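Local coordinates for NLP/P60 family protein (Bacillus cereus ATCC 10987, PDB 3H41), which probably acts as a cysteine peptidase that cleaves gamma-D-glutamyl-L-lysine bonds in murein peptides, releasing L-Ala-D-Glu, at residues Lys44-Leu48 / Asp49-Trp53; Asp38-Lys41 / Trp42-Ser45; Thr195-Met198 / Phe199-Leu202; Trp99-Glu102 / Lys103-Thr106; Glu290-Pro293 / Leu294-Gly298. One frame throughout, in Å; residues are numbered along the deposited sequence. Where two conformers were deposited one is given.

Contacts 1 and 2 follow one another on helices 39-45 and 48-56, sharing K44 and S45; their centres are about 10 Å apart, and K51 CE lies 3.3 Å from T43 O. Contact 2 meets contact 3 through W40 CH2 and L202 CD1 (3.6 Å), and contact 3 meets contact 5 where L200 CD2 lies 3.7 Å from E290 CA, so four of the five form a touching chain. Contact 4, in the SH3-like part, touches none of the others, its nearest atoms being about 7 Å from those of contact 2. The side chain of L52 is about 9 Å from the bound D-glutamic acid, and that of I292 about 4 Å from the side chain of H281, probably an active-site residue.

Contact 1: residues Lys44-Leu48 / Asp49-Trp53; sequences KSMTL and DEKLW
L48, K51 and E50 carry this local contact round the first turn of helix 48-56. L48, with CG anti to its backbone N (chi1 178°), crosses L52 at an angle: its CG and CD1 rest against CD1 and CG of L52, with L48 CG 3.8 Å from L52 CD1, beside the backbone bond from L52 N to L48 O.

At the start of the helix T47 is the N-cap and pairs with E50 in a capping box. The backbone N of E50 donates to T47 OG1 at 3.1 Å. In return, E50 OE1 takes the backbone N of T47 on its anti lone pair at 2.9 Å, with an N-H...O angle of 163°. The T47 hydroxyl gives its proton to that same oxygen, OG1 lying 2.8 Å from E50 OE1 and approaching from above the carboxylate plane. Two donors thus grip one carboxylate oxygen, which probably helps to keep E50 ionised. A chi1 of 61° at T47 places OG1 within reach of both polar partners on E50.

K51 anchors its N to T47 O at 3.0 Å and sends an extended side chain past the selenomethionine M46, whose CB lies 3.9 Å from K51 CG. A water joins the far end of this chain back to the backbone: it accepts from K51 NZ at 3.0 Å and donates to M46 O at 2.8 Å.

The connection M46-T47 therefore turns the chain from helix 39-45 into helix 48-56, while E50 rests on I28 and its carbonyl accepts from R26 NH1.

Contact 2: residues Asp38-Lys41 / Trp42-Ser45; sequences DLWK and WTKS
Chi1 of T43 (54°) swings OG1 in between its N and its carbonyl carbon and back onto L39 O, while the K44 chain, extended as far as CE, brings that atom beside W40 CE3, and a bend at chi4 (-41°) turns NZ alone. Both pairings belong to the short alpha helix 39-45, with D38 as its N-cap. The cap is direct: K41 N donates to D38 OD1 at 3.0 Å, meeting the carboxylate from above its plane.

At the next residue, the carbonyl of L39 receives two donors from a single residue. T43 N approaches at 3.1 Å from L39 O and 39° out of the carbonyl plane, whereas T43 OG1, 3.0 Å from L39 O, lies in that plane. The hydroxyl of this buried threonine is thus satisfied by its own helix. K44 N follows with a bond of 2.9 Å to W40 O.

The K44 side chain then runs alongside W40, pointing the same way, and its CE comes within 3.8 Å of W40 CE3 at an oblique approach to the ring. Outside the helix, W40 NE1 donates to E141 OE2 and its ring meets F212. W42 instead turns towards S32 of helix 30-33, its NE1 bonded to D29 OD1. The side chains of W42 and L39 meet carbon to carbon, side by side, with L39 CD2 3.9 Å from W42 CE3.

Contact 3: residues Thr195-Met198 / Phe199-Leu202; sequences TGKM and FLGL
F199 lays its ring against the backbone of T195 and G196 in helix 189-197: CD2 comes within 3.3 Å of T195 O at an oblique approach, while G196 O sits at the ring edge, near its plane. With CG anti to the carbonyl carbon (chi1 -62°), the ring turns back alongside these two carbonyls, side by side with the selenomethionine M198, whose CE is 4.1 Å from F199 CE2.

The backbone reverses through two turns, type I from K197 to L200 and type II from F199 to L202. F199 N bonds to G196 O at 3.0 Å, and L200 N bonds to K197 O at 3.2 Å, its donor 65° out of the carbonyl plane. L200 folds its side chain onto the same carbonyl, CG lying 3.4 Å from K197 O. The F199 ring is met edge-to-face by F214 of the NlpC/P60 part and by Y144 of the second SH3-like part, which places it where the two parts meet.

Both bonds span three residues rather than the four of an alpha helix and reach their carbonyls well out of plane. They draw the chain that follows helix 189-197 into tight turns, whose carbonyl oxygens lie against aromatic and aliphatic carbon as well as N-H groups.

Contact 4: residues Trp99-Glu102 / Lys103-Thr106; sequences WMPE and KQLT
K103 begins the contact by laying its CG against the ring of P101, 4.0 Å from P101 CB. Its chi1 of 64° sets CG between the backbone N and carbonyl carbon, and the extended chain continues until NZ bonds to a bound tetraethylene glycol, probably from the crystallisation liquor.

Q104 closes the turn. Its N donates to P101 O at 3.0 Å, a bond that spans three residues as in a 3-10 turn, with the donor 52° out of the carbonyl plane. The buried side chain lies beside P101, pointing the same way, and OE1 comes 3.5 Å from P101 CD. The other atom of the same amide is held as well: NE2 donates to T34 O and S32 O. From across, the methyl of the selenomethionine M100 presses on Q104, CE lying 3.5 Å from Q104 CB.

L105 repeats the pattern, its N bonding to E102 O at 3.0 Å. Its side chain meets the same methyl, CD2 being 3.7 Å from M100 CE; the bend of M100 at chi3 (-68°) is what turns CE onto both residues.

The result is a 3-10 turn joining two beta strands, consistent with the turn that precedes the last strand in SH3 folds. Here it links strand 96-101 to strand 105-106, the two outermost strands of one antiparallel sheet. L105 packs on V70, V72 and V80 of that sheet, and M100 packs on V82 of strand 79-84 and on A16 and L18 of strand 15-19.

Contact 5: residues Glu290-Pro293 / Leu294-Gly298; sequences EIIP and LNTPG
T296 and P293 are joined by the hydrogen bond that closes this turn: T296 OG1 donates to P293 O at 2.7 Å. The hydroxyl approaches at a C=O...O angle of 131°, tilted 29° from the carbonyl plane. Its position follows from chi1 of -66°, which sets OG1 anti to the T296 carbonyl carbon, within reach of P293 O. A second, weak bond runs within the loop, from T296 N to L294 O at 2.9 Å, across an inverse gamma turn centred on N295. Together they bend the chain sharply just after strand 290-293.

The remaining contacts are of van der Waals kind and gather round the same hydroxyl oxygen. The P293 ring lies against it through CD, 3.5 Å from T296 OG1, and I292 reaches it with CD1 at 4.0 Å, its side chain crossing that of T296 at about a right angle. L294 turns its own side chain the other way, where it packs on I256, F258 and M279.

At the start of the strand E290 OE2 is hydrogen-bonded to H281 NE2 and forms a salt bridge with R287, while the backbones of E290 and I292 pair with strand 278-281. Strand 290-293 is an outermost strand of the six-stranded antiparallel sheet of the NlpC/P60 domain. The bend thus ends an edge strand that lies beside H281, probably an active-site residue of this cysteine peptidase fold, with I292 packed against its side chain.

Contact 1: residues Lys44-Leu48 / Asp49-Trp53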
loop_
_atom_site.group_PDB
_atom_site.type_symbol
_atom_site.label_atom_id
_atom_site.label_comp_id
_atom_site.label_asym_id
_atom_site.label_seq_id
_atom_site.Cartn_x
_atom_site.Cartn_y
_atom_site.Cartn_z
ATOM N N LYS A 44 0.915 -16.659 4.125
ATOM C CA LYS A 44 1.811 -17.685 4.635
ATOM C C LYS A 44 1.322 -19.105 4.280
ATOM O O LYS A 44 2.105 -20.021 4.270
ATOM C CB LYS A 44 2.052 -17.509 6.147
ATOM C CG LYS A 44 2.852 -16.235 6.408
ATOM C CD LYS A 44 3.381 -16.064 7.829
ATOM C CE LYS A 44 4.180 -14.721 7.974
ATOM N NZ LYS A 44 5.120 -14.306 6.827
ATOM N N SER A 45 0.039 -19.257 3.963
ATOM C CA SER A 45 -0.545 -20.541 3.583
ATOM C C SER A 45 -0.234 -20.930 2.130
ATOM O O SER A 45 -0.344 -22.099 1.768
ATOM C CB SER A 45 -2.063 -20.516 3.769
ATOM O OG SER A 45 -2.720 -19.682 2.826
HETATM N N MSE A 46 0.115 -19.941 1.305
HETATM C CA MSE A 46 0.285 -20.162 -0.128
HETATM C C MSE A 46 1.668 -20.678 -0.524
HETATM O O MSE A 46 2.721 -20.189 -0.066
HETATM C CB MSE A 46 -0.011 -18.872 -0.904
HETATM C CG MSE A 46 -1.503 -18.606 -1.080
HETATM SE SE MSE A 46 -1.736 -17.040 -2.169
HETATM C CE MSE A 46 -1.448 -15.584 -0.854
ATOM N N THR A 47 1.657 -21.680 -1.384
ATOM C CA THR A 47 2.854 -22.086 -2.080
ATOM C C THR A 47 3.287 -20.992 -3.061
ATOM O O THR A 47 2.506 -20.077 -3.408
ATOM C CB THR A 47 2.631 -23.330 -2.896
ATOM O OG1 THR A 47 1.608 -23.064 -3.882
ATOM C CG2 THR A 47 2.279 -24.577 -2.021
ATOM N N LEU A 48 4.510 -21.104 -3.553
ATOM C CA LEU A 48 4.968 -20.230 -4.640
ATOM C C LEU A 48 4.025 -20.233 -5.844
ATOM O O LEU A 48 3.661 -19.156 -6.357
ATOM C CB LEU A 48 6.416 -20.526 -5.059
ATOM C CG LEU A 48 6.975 -19.706 -6.204
ATOM C CD1 LEU A 48 6.978 -18.180 -5.843
ATOM C CD2 LEU A 48 8.365 -20.203 -6.651
ATOM N N ASP A 49 3.662 -21.424 -6.332
ATOM C CA ASP A 49 2.776 -21.519 -7.494
ATOM C C ASP A 49 1.462 -20.788 -7.210
ATOM O O ASP A 49 0.907 -20.133 -8.094
ATOM C CB ASP A 49 2.446 -22.982 -7.849
ATOM C CG ASP A 49 3.583 -23.710 -8.556
ATOM O OD1 ASP A 49 4.389 -23.069 -9.261
ATOM O OD2 ASP A 49 3.664 -24.951 -8.390
ATOM N N GLU A 50 0.963 -20.924 -5.980
ATOM C CA GLU A 50 -0.337 -20.283 -5.628
ATOM C C GLU A 50 -0.227 -18.740 -5.617
ATOM O O GLU A 50 -1.168 -18.041 -6.033
ATOM C CB GLU A 50 -0.883 -20.818 -4.334
ATOM C CG GLU A 50 -1.485 -22.201 -4.507
ATOM C CD GLU A 50 -1.678 -22.915 -3.217
ATOM O OE1 GLU A 50 -0.730 -22.902 -2.388
ATOM O OE2 GLU A 50 -2.773 -23.503 -3.028
ATOM N N LYS A 51 0.936 -18.229 -5.207
ATOM C CA LYS A 51 1.190 -16.799 -5.261
ATOM C C LYS A 51 1.310 -16.320 -6.705
ATOM O O LYS A 51 0.756 -15.259 -7.083
ATOM C CB LYS A 51 2.461 -16.461 -4.476
ATOM C CG LYS A 51 2.303 -16.560 -2.977
ATOM C CD LYS A 51 3.588 -16.176 -2.249
ATOM C CE LYS A 51 3.367 -16.214 -0.713
ATOM N NZ LYS A 51 4.707 -16.137 -0.013
ATOM N N LEU A 52 2.023 -17.090 -7.522
ATOM C CA LEU A 52 2.254 -16.693 -8.937
ATOM C C LEU A 52 0.987 -16.655 -9.761
ATOM O O LEU A 52 0.862 -15.832 -10.663
ATOM C CB LEU A 52 3.291 -17.596 -9.616
ATOM C CG LEU A 52 4.729 -17.439 -9.091
ATOM C CD1 LEU A 52 5.644 -18.549 -9.626
ATOM C CD2 LEU A 52 5.294 -16.033 -9.441
ATOM N N TRP A 53 0.035 -17.524 -9.437
ATOM C CA TRP A 53 -1.298 -17.495 -10.077
ATOM C C TRP A 53 -1.999 -16.142 -10.031
ATOM O O TRP A 53 -2.662 -15.739 -10.983
ATOM C CB TRP A 53 -2.189 -18.505 -9.405
ATOM C CG TRP A 53 -3.619 -18.570 -9.894
ATOM C CD1 TRP A 53 -4.066 -19.296 -10.965
ATOM C CD2 TRP A 53 -4.800 -17.999 -9.279
ATOM N NE1 TRP A 53 -5.425 -19.205 -11.075
ATOM C CE2 TRP A 53 -5.913 -18.412 -10.061
ATOM C CE3 TRP A 53 -5.025 -17.189 -8.159
ATOM C CZ2 TRP A 53 -7.254 -18.027 -9.758
ATOM C CZ3 TRP A 53 -6.358 -16.810 -7.837
ATOM C CH2 TRP A 53 -7.450 -17.228 -8.646
HETATM O O HOH W 1 4.003 -18.486 1.710
#

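Contact 2: residues Asp38-Lys41 / Trp42-Ser45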
loop_
_atom_site.group_PDB
_atom_site.type_symbol
_atom_site.label_atom_id
_atom_site.label_comp_id
_atom_site.label_asym_id
_atom_site.label_seq_id
_atom_site.Cartn_x
_atom_site.Cartn_y
_atom_site.Cartn_z
ATOM N N ASP A 38 -7.585 -12.120 7.543
ATOM C CA ASP A 38 -6.339 -12.612 8.133
ATOM C C ASP A 38 -5.276 -12.759 7.055
ATOM O O ASP A 38 -5.153 -13.803 6.414
ATOM C CB ASP A 38 -6.563 -13.926 8.881
ATOM C CG ASP A 38 -5.318 -14.388 9.628
ATOM O OD1 ASP A 38 -4.176 -13.887 9.397
ATOM O OD2 ASP A 38 -5.488 -15.279 10.450
ATOM N N LEU A 39 -4.530 -11.690 6.836
ATOM C CA LEU A 39 -3.621 -11.619 5.703
ATOM C C LEU A 39 -2.309 -12.359 5.916
ATOM O O LEU A 39 -1.650 -12.712 4.925
ATOM C CB LEU A 39 -3.351 -10.157 5.322
ATOM C CG LEU A 39 -4.603 -9.408 4.809
ATOM C CD1 LEU A 39 -4.351 -7.928 4.519
ATOM C CD2 LEU A 39 -5.195 -10.093 3.579
ATOM N N TRP A 40 -1.900 -12.569 7.165
ATOM C CA TRP A 40 -0.773 -13.471 7.429
ATOM C C TRP A 40 -1.167 -14.921 7.119
ATOM O O TRP A 40 -0.409 -15.655 6.481
ATOM C CB TRP A 40 -0.217 -13.349 8.853
ATOM C CG TRP A 40 0.407 -12.030 9.188
ATOM C CD1 TRP A 40 0.077 -11.246 10.229
ATOM C CD2 TRP A 40 1.455 -11.319 8.468
ATOM N NE1 TRP A 40 0.849 -10.125 10.249
ATOM C CE2 TRP A 40 1.692 -10.134 9.168
ATOM C CE3 TRP A 40 2.207 -11.582 7.321
ATOM C CZ2 TRP A 40 2.629 -9.206 8.763
ATOM C CZ3 TRP A 40 3.176 -10.664 6.923
ATOM C CH2 TRP A 40 3.362 -9.478 7.636
ATOM N N LYS A 41 -2.340 -15.356 7.562
ATOM C CA LYS A 41 -2.843 -16.650 7.130
ATOM C C LYS A 41 -2.915 -16.770 5.615
ATOM O O LYS A 41 -2.507 -17.790 5.061
ATOM C CB LYS A 41 -4.223 -16.942 7.685
ATOM C CG LYS A 41 -4.718 -18.330 7.315
ATOM C CD LYS A 41 -6.199 -18.550 7.675
ATOM C CE LYS A 41 -6.400 -19.372 8.912
ATOM N NZ LYS A 41 -7.735 -20.050 8.840
ATOM N N TRP A 42 -3.422 -15.743 4.934
ATOM C CA TRP A 42 -3.525 -15.797 3.478
ATOM C C TRP A 42 -2.166 -16.018 2.801
ATOM O O TRP A 42 -1.975 -16.995 2.064
ATOM C CB TRP A 42 -4.127 -14.519 2.951
ATOM C CG TRP A 42 -4.325 -14.492 1.479
ATOM C CD1 TRP A 42 -4.906 -15.468 0.712
ATOM C CD2 TRP A 42 -4.042 -13.411 0.607
ATOM N NE1 TRP A 42 -4.952 -15.068 -0.597
ATOM C CE2 TRP A 42 -4.447 -13.806 -0.693
ATOM C CE3 TRP A 42 -3.432 -12.149 0.774
ATOM C CZ2 TRP A 42 -4.273 -12.987 -1.806
ATOM C CZ3 TRP A 42 -3.279 -11.339 -0.314
ATOM C CH2 TRP A 42 -3.703 -11.740 -1.597
ATOM N N THR A 43 -1.217 -15.137 3.076
ATOM C CA THR A 43 0.075 -15.189 2.386
ATOM C C THR A 43 0.940 -16.353 2.835
ATOM O O THR A 43 1.637 -16.989 2.019
ATOM C CB THR A 43 0.873 -13.871 2.555
ATOM O OG1 THR A 43 1.000 -13.555 3.938
ATOM C CG2 THR A 43 0.194 -12.747 1.814
ATOM N N LYS A 44 0.915 -16.659 4.125
ATOM C CA LYS A 44 1.811 -17.685 4.635
ATOM C C LYS A 44 1.322 -19.105 4.280
ATOM O O LYS A 44 2.105 -20.021 4.270
ATOM C CB LYS A 44 2.052 -17.509 6.147
ATOM C CG LYS A 44 2.852 -16.235 6.408
ATOM C CD LYS A 44 3.381 -16.064 7.829
ATOM C CE LYS A 44 4.180 -14.721 7.974
ATOM N NZ LYS A 44 5.120 -14.306 6.827
ATOM N N SER A 45 0.039 -19.257 3.963
ATOM C CA SER A 45 -0.545 -20.541 3.583
ATOM C C SER A 45 -0.234 -20.930 2.130
ATOM O O SER A 45 -0.344 -22.099 1.768
ATOM C CB SER A 45 -2.063 -20.516 3.769
ATOM O OG SER A 45 -2.720 -19.682 2.826
#

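Contact 3: residues Thr195-Met198 / Phe199-Leu202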
loop_
_atom_site.group_PDB
_atom_site.type_symbol
_atom_site.label_atom_id
_atom_site.label_comp_id
_atom_site.label_asym_id
_atom_site.label_seq_id
_atom_site.Cartn_x
_atom_site.Cartn_y
_atom_site.Cartn_z
ATOM N N THR A 195 12.545 4.105 5.840
ATOM C CA THR A 195 11.201 3.532 5.767
ATOM C C THR A 195 11.211 2.168 5.079
ATOM O O THR A 195 10.736 1.186 5.620
ATOM C CB THR A 195 10.191 4.494 5.102
ATOM O OG1 THR A 195 9.989 5.637 5.961
ATOM C CG2 THR A 195 8.837 3.787 4.870
ATOM N N GLY A 196 11.798 2.106 3.898
ATOM C CA GLY A 196 11.930 0.849 3.170
ATOM C C GLY A 196 12.632 -0.219 3.939
ATOM O O GLY A 196 12.179 -1.376 3.945
ATOM N N LYS A 197 13.740 0.146 4.585
ATOM C CA LYS A 197 14.506 -0.800 5.413
ATOM C C LYS A 197 13.736 -1.471 6.509
ATOM O O LYS A 197 14.067 -2.624 6.864
ATOM C CB LYS A 197 15.797 -0.175 5.972
ATOM C CG LYS A 197 16.865 0.141 4.912
ATOM C CD LYS A 197 18.075 0.845 5.530
ATOM C CE LYS A 197 19.239 1.020 4.561
ATOM N NZ LYS A 197 20.433 1.709 5.212
HETATM N N MSE A 198 12.698 -0.806 7.041
HETATM C CA MSE A 198 11.871 -1.440 8.065
HETATM C C MSE A 198 11.257 -2.740 7.579
HETATM O O MSE A 198 10.941 -3.618 8.398
HETATM C CB MSE A 198 10.754 -0.507 8.547
HETATM C CG MSE A 198 11.255 0.825 9.162
HETATM SE SE MSE A 198 9.726 1.611 10.148
HETATM C CE MSE A 198 8.405 1.545 8.801
ATOM N N PHE A 199 11.060 -2.869 6.266
ATOM C CA PHE A 199 10.348 -4.008 5.702
ATOM C C PHE A 199 11.252 -5.116 5.175
ATOM O O PHE A 199 10.739 -6.047 4.600
ATOM C CB PHE A 199 9.444 -3.540 4.562
ATOM C CG PHE A 199 8.371 -2.556 4.996
ATOM C CD1 PHE A 199 7.197 -3.007 5.556
ATOM C CD2 PHE A 199 8.560 -1.217 4.855
ATOM C CE1 PHE A 199 6.201 -2.126 5.948
ATOM C CE2 PHE A 199 7.563 -0.302 5.284
ATOM C CZ PHE A 199 6.390 -0.766 5.795
ATOM N N LEU A 200 12.574 -5.000 5.338
ATOM C CA LEU A 200 13.501 -6.006 4.837
ATOM C C LEU A 200 13.053 -7.407 5.308
ATOM O O LEU A 200 12.744 -7.616 6.491
ATOM C CB LEU A 200 14.969 -5.676 5.243
ATOM C CG LEU A 200 15.667 -4.507 4.539
ATOM C CD1 LEU A 200 16.945 -4.065 5.312
ATOM C CD2 LEU A 200 15.990 -4.866 3.054
ATOM N N GLY A 201 12.920 -8.346 4.377
ATOM C CA GLY A 201 12.433 -9.710 4.717
ATOM C C GLY A 201 10.944 -9.951 4.599
ATOM O O GLY A 201 10.485 -11.078 4.815
ATOM N N LEU A 202 10.170 -8.920 4.273
ATOM C CA LEU A 202 8.733 -9.080 4.086
ATOM C C LEU A 202 8.453 -9.728 2.736
ATOM O O LEU A 202 8.809 -9.156 1.687
ATOM C CB LEU A 202 8.001 -7.731 4.185
ATOM C CG LEU A 202 6.469 -7.731 3.953
ATOM C CD1 LEU A 202 5.604 -8.481 5.029
ATOM C CD2 LEU A 202 5.975 -6.231 3.772
#

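Contact 4: residues Trp99-Glu102 / Lys103-Thr106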
loop_
_atom_site.group_PDB
_atom_site.type_symbol
_atom_site.label_atom_id
_atom_site.label_comp_id
_atom_site.label_asym_id
_atom_site.label_seq_id
_atom_site.Cartn_x
_atom_site.Cartn_y
_atom_site.Cartn_z
ATOM N N TRP A 99 -12.565 -4.998 -7.939
ATOM C CA TRP A 99 -13.699 -5.649 -7.291
ATOM C C TRP A 99 -13.322 -6.188 -5.921
ATOM O O TRP A 99 -12.230 -6.768 -5.727
ATOM C CB TRP A 99 -14.214 -6.793 -8.176
ATOM C CG TRP A 99 -14.797 -6.344 -9.465
ATOM C CD1 TRP A 99 -14.142 -6.110 -10.635
ATOM C CD2 TRP A 99 -16.196 -6.123 -9.732
ATOM N NE1 TRP A 99 -15.049 -5.704 -11.606
ATOM C CE2 TRP A 99 -16.311 -5.716 -11.076
ATOM C CE3 TRP A 99 -17.348 -6.205 -8.951
ATOM C CZ2 TRP A 99 -17.540 -5.412 -11.667
ATOM C CZ3 TRP A 99 -18.577 -5.896 -9.539
ATOM C CH2 TRP A 99 -18.661 -5.507 -10.879
HETATM N N MSE A 100 -14.219 -5.978 -4.966
HETATM C CA MSE A 100 -14.017 -6.398 -3.589
HETATM C C MSE A 100 -15.352 -6.797 -2.930
HETATM O O MSE A 100 -16.420 -6.378 -3.394
HETATM C CB MSE A 100 -13.328 -5.279 -2.808
HETATM C CG MSE A 100 -14.116 -3.962 -2.732
HETATM SE SE MSE A 100 -13.233 -2.685 -1.534
HETATM C CE MSE A 100 -13.559 -3.633 0.055
ATOM N N PRO A 101 -15.309 -7.611 -1.857
ATOM C CA PRO A 101 -16.582 -7.918 -1.166
ATOM C C PRO A 101 -17.190 -6.708 -0.520
ATOM O O PRO A 101 -16.494 -5.966 0.174
ATOM C CB PRO A 101 -16.180 -8.930 -0.101
ATOM C CG PRO A 101 -14.904 -9.558 -0.635
ATOM C CD PRO A 101 -14.207 -8.438 -1.334
ATOM N N GLU A 102 -18.481 -6.513 -0.741
ATOM C CA GLU A 102 -19.200 -5.398 -0.110
ATOM C C GLU A 102 -19.074 -5.391 1.412
ATOM O O GLU A 102 -19.069 -4.330 2.039
ATOM C CB GLU A 102 -20.681 -5.400 -0.511
ATOM C CG GLU A 102 -21.322 -4.055 -0.159
ATOM C CD GLU A 102 -22.672 -3.843 -0.832
ATOM O OE1 GLU A 102 -23.420 -4.831 -0.957
ATOM O OE2 GLU A 102 -22.966 -2.691 -1.222
ATOM N N LYS A 103 -18.982 -6.569 2.003
ATOM C CA LYS A 103 -18.882 -6.690 3.440
ATOM C C LYS A 103 -17.594 -6.153 4.037
ATOM O O LYS A 103 -17.504 -6.049 5.264
ATOM C CB LYS A 103 -19.067 -8.140 3.897
ATOM C CG LYS A 103 -18.001 -9.126 3.419
ATOM C CD LYS A 103 -18.420 -10.549 3.767
ATOM C CE LYS A 103 -17.360 -11.569 3.435
ATOM N NZ LYS A 103 -17.824 -12.974 3.735
ATOM N N GLN A 104 -16.639 -5.793 3.176
ATOM C CA GLN A 104 -15.400 -5.159 3.608
ATOM C C GLN A 104 -15.444 -3.631 3.569
ATOM O O GLN A 104 -14.418 -2.988 3.800
ATOM C CB GLN A 104 -14.228 -5.676 2.761
ATOM C CG GLN A 104 -13.871 -7.124 3.092
ATOM C CD GLN A 104 -12.615 -7.555 2.358
ATOM O OE1 GLN A 104 -12.347 -7.061 1.268
ATOM N NE2 GLN A 104 -11.848 -8.465 2.954
ATOM N N LEU A 105 -16.627 -3.070 3.287
ATOM C CA LEU A 105 -16.837 -1.613 3.202
ATOM C C LEU A 105 -17.751 -1.203 4.349
ATOM O O LEU A 105 -18.529 -2.012 4.862
ATOM C CB LEU A 105 -17.507 -1.224 1.884
ATOM C CG LEU A 105 -16.690 -1.361 0.618
ATOM C CD1 LEU A 105 -17.556 -0.959 -0.578
ATOM C CD2 LEU A 105 -15.391 -0.527 0.679
ATOM N N THR A 106 -17.646 0.059 4.764
ATOM C CA THR A 106 -18.586 0.584 5.720
ATOM C C THR A 106 -18.847 2.058 5.394
ATOM O O THR A 106 -18.233 2.653 4.478
ATOM C CB THR A 106 -18.071 0.409 7.167
ATOM O OG1 THR A 106 -19.122 0.740 8.081
ATOM C CG2 THR A 106 -16.860 1.256 7.436
#

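Contact 5: residues Glu290-Pro293 / Leu294-Gly298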
loop_
_atom_site.group_PDB
_atom_site.type_symbol
_atom_site.label_atom_id
_atom_site.label_comp_id
_atom_site.label_asym_id
_atom_site.label_seq_id
_atom_site.Cartn_x
_atom_site.Cartn_y
_atom_site.Cartn_z
ATOM N N GLU A 290 14.257 -6.510 -0.126
ATOM C CA GLU A 290 15.684 -6.766 -0.122
ATOM C C GLU A 290 16.467 -5.618 -0.728
ATOM O O GLU A 290 15.936 -4.804 -1.498
ATOM C CB GLU A 290 15.978 -8.005 -0.966
ATOM C CG GLU A 290 15.770 -7.762 -2.478
ATOM C CD GLU A 290 16.017 -9.012 -3.360
ATOM O OE1 GLU A 290 16.034 -10.144 -2.821
ATOM O OE2 GLU A 290 16.186 -8.840 -4.597
ATOM N N ILE A 291 17.769 -5.617 -0.439
ATOM C CA ILE A 291 18.697 -4.664 -1.014
ATOM C C ILE A 291 19.677 -5.422 -1.921
ATOM O O ILE A 291 20.316 -6.380 -1.481
ATOM C CB ILE A 291 19.467 -3.911 0.106
ATOM C CG1 ILE A 291 18.563 -2.874 0.797
ATOM C CG2 ILE A 291 20.726 -3.271 -0.423
ATOM C CD1 ILE A 291 19.103 -2.326 2.105
ATOM N N ILE A 292 19.816 -4.991 -3.160
ATOM C CA ILE A 292 20.748 -5.607 -4.124
ATOM C C ILE A 292 21.461 -4.551 -4.977
ATOM O O ILE A 292 21.037 -3.383 -5.048
ATOM C CB ILE A 292 20.057 -6.650 -5.078
ATOM C CG1 ILE A 292 18.980 -6.012 -5.949
ATOM C CG2 ILE A 292 19.504 -7.846 -4.310
ATOM C CD1 ILE A 292 18.480 -6.956 -7.049
ATOM N N PRO A 293 22.546 -4.948 -5.644
ATOM C CA PRO A 293 23.198 -3.955 -6.479
ATOM C C PRO A 293 22.346 -3.632 -7.671
ATOM O O PRO A 293 21.635 -4.533 -8.171
ATOM C CB PRO A 293 24.480 -4.670 -6.969
ATOM C CG PRO A 293 24.722 -5.783 -5.985
ATOM C CD PRO A 293 23.367 -6.158 -5.419
ATOM N N LEU A 294 22.462 -2.400 -8.176
ATOM C CA LEU A 294 21.836 -2.036 -9.439
ATOM C C LEU A 294 22.424 -2.874 -10.578
ATOM O O LEU A 294 21.715 -3.308 -11.483
ATOM C CB LEU A 294 22.015 -0.541 -9.710
ATOM C CG LEU A 294 21.480 0.029 -11.028
ATOM C CD1 LEU A 294 19.982 -0.327 -11.318
ATOM C CD2 LEU A 294 21.701 1.510 -10.984
ATOM N N ASN A 295 23.718 -3.132 -10.493
ATOM C CA ASN A 295 24.420 -3.981 -11.417
ATOM C C ASN A 295 24.202 -5.453 -11.112
ATOM O O ASN A 295 25.148 -6.162 -10.822
ATOM C CB ASN A 295 25.911 -3.674 -11.334
ATOM C CG ASN A 295 26.685 -4.266 -12.488
ATOM O OD1 ASN A 295 26.138 -4.462 -13.580
ATOM N ND2 ASN A 295 27.957 -4.587 -12.248
ATOM N N THR A 296 22.964 -5.913 -11.118
ATOM C CA THR A 296 22.676 -7.330 -10.926
ATOM C C THR A 296 22.241 -7.840 -12.302
ATOM O O THR A 296 21.480 -7.161 -12.994
ATOM C CB THR A 296 21.591 -7.535 -9.859
ATOM O OG1 THR A 296 22.116 -7.112 -8.590
ATOM C CG2 THR A 296 21.108 -9.013 -9.786
ATOM N N PRO A 297 22.781 -9.003 -12.735
ATOM C CA PRO A 297 22.378 -9.657 -13.998
ATOM C C PRO A 297 20.886 -9.732 -14.118
ATOM O O PRO A 297 20.225 -10.146 -13.158
ATOM C CB PRO A 297 22.946 -11.086 -13.864
ATOM C CG PRO A 297 24.160 -10.904 -13.040
ATOM C CD PRO A 297 23.872 -9.743 -12.068
ATOM N N GLY A 298 20.368 -9.342 -15.278
ATOM C CA GLY A 298 18.947 -9.302 -15.526
ATOM C C GLY A 298 18.507 -7.862 -15.405
ATOM O O GLY A 298 18.037 -7.222 -16.388
#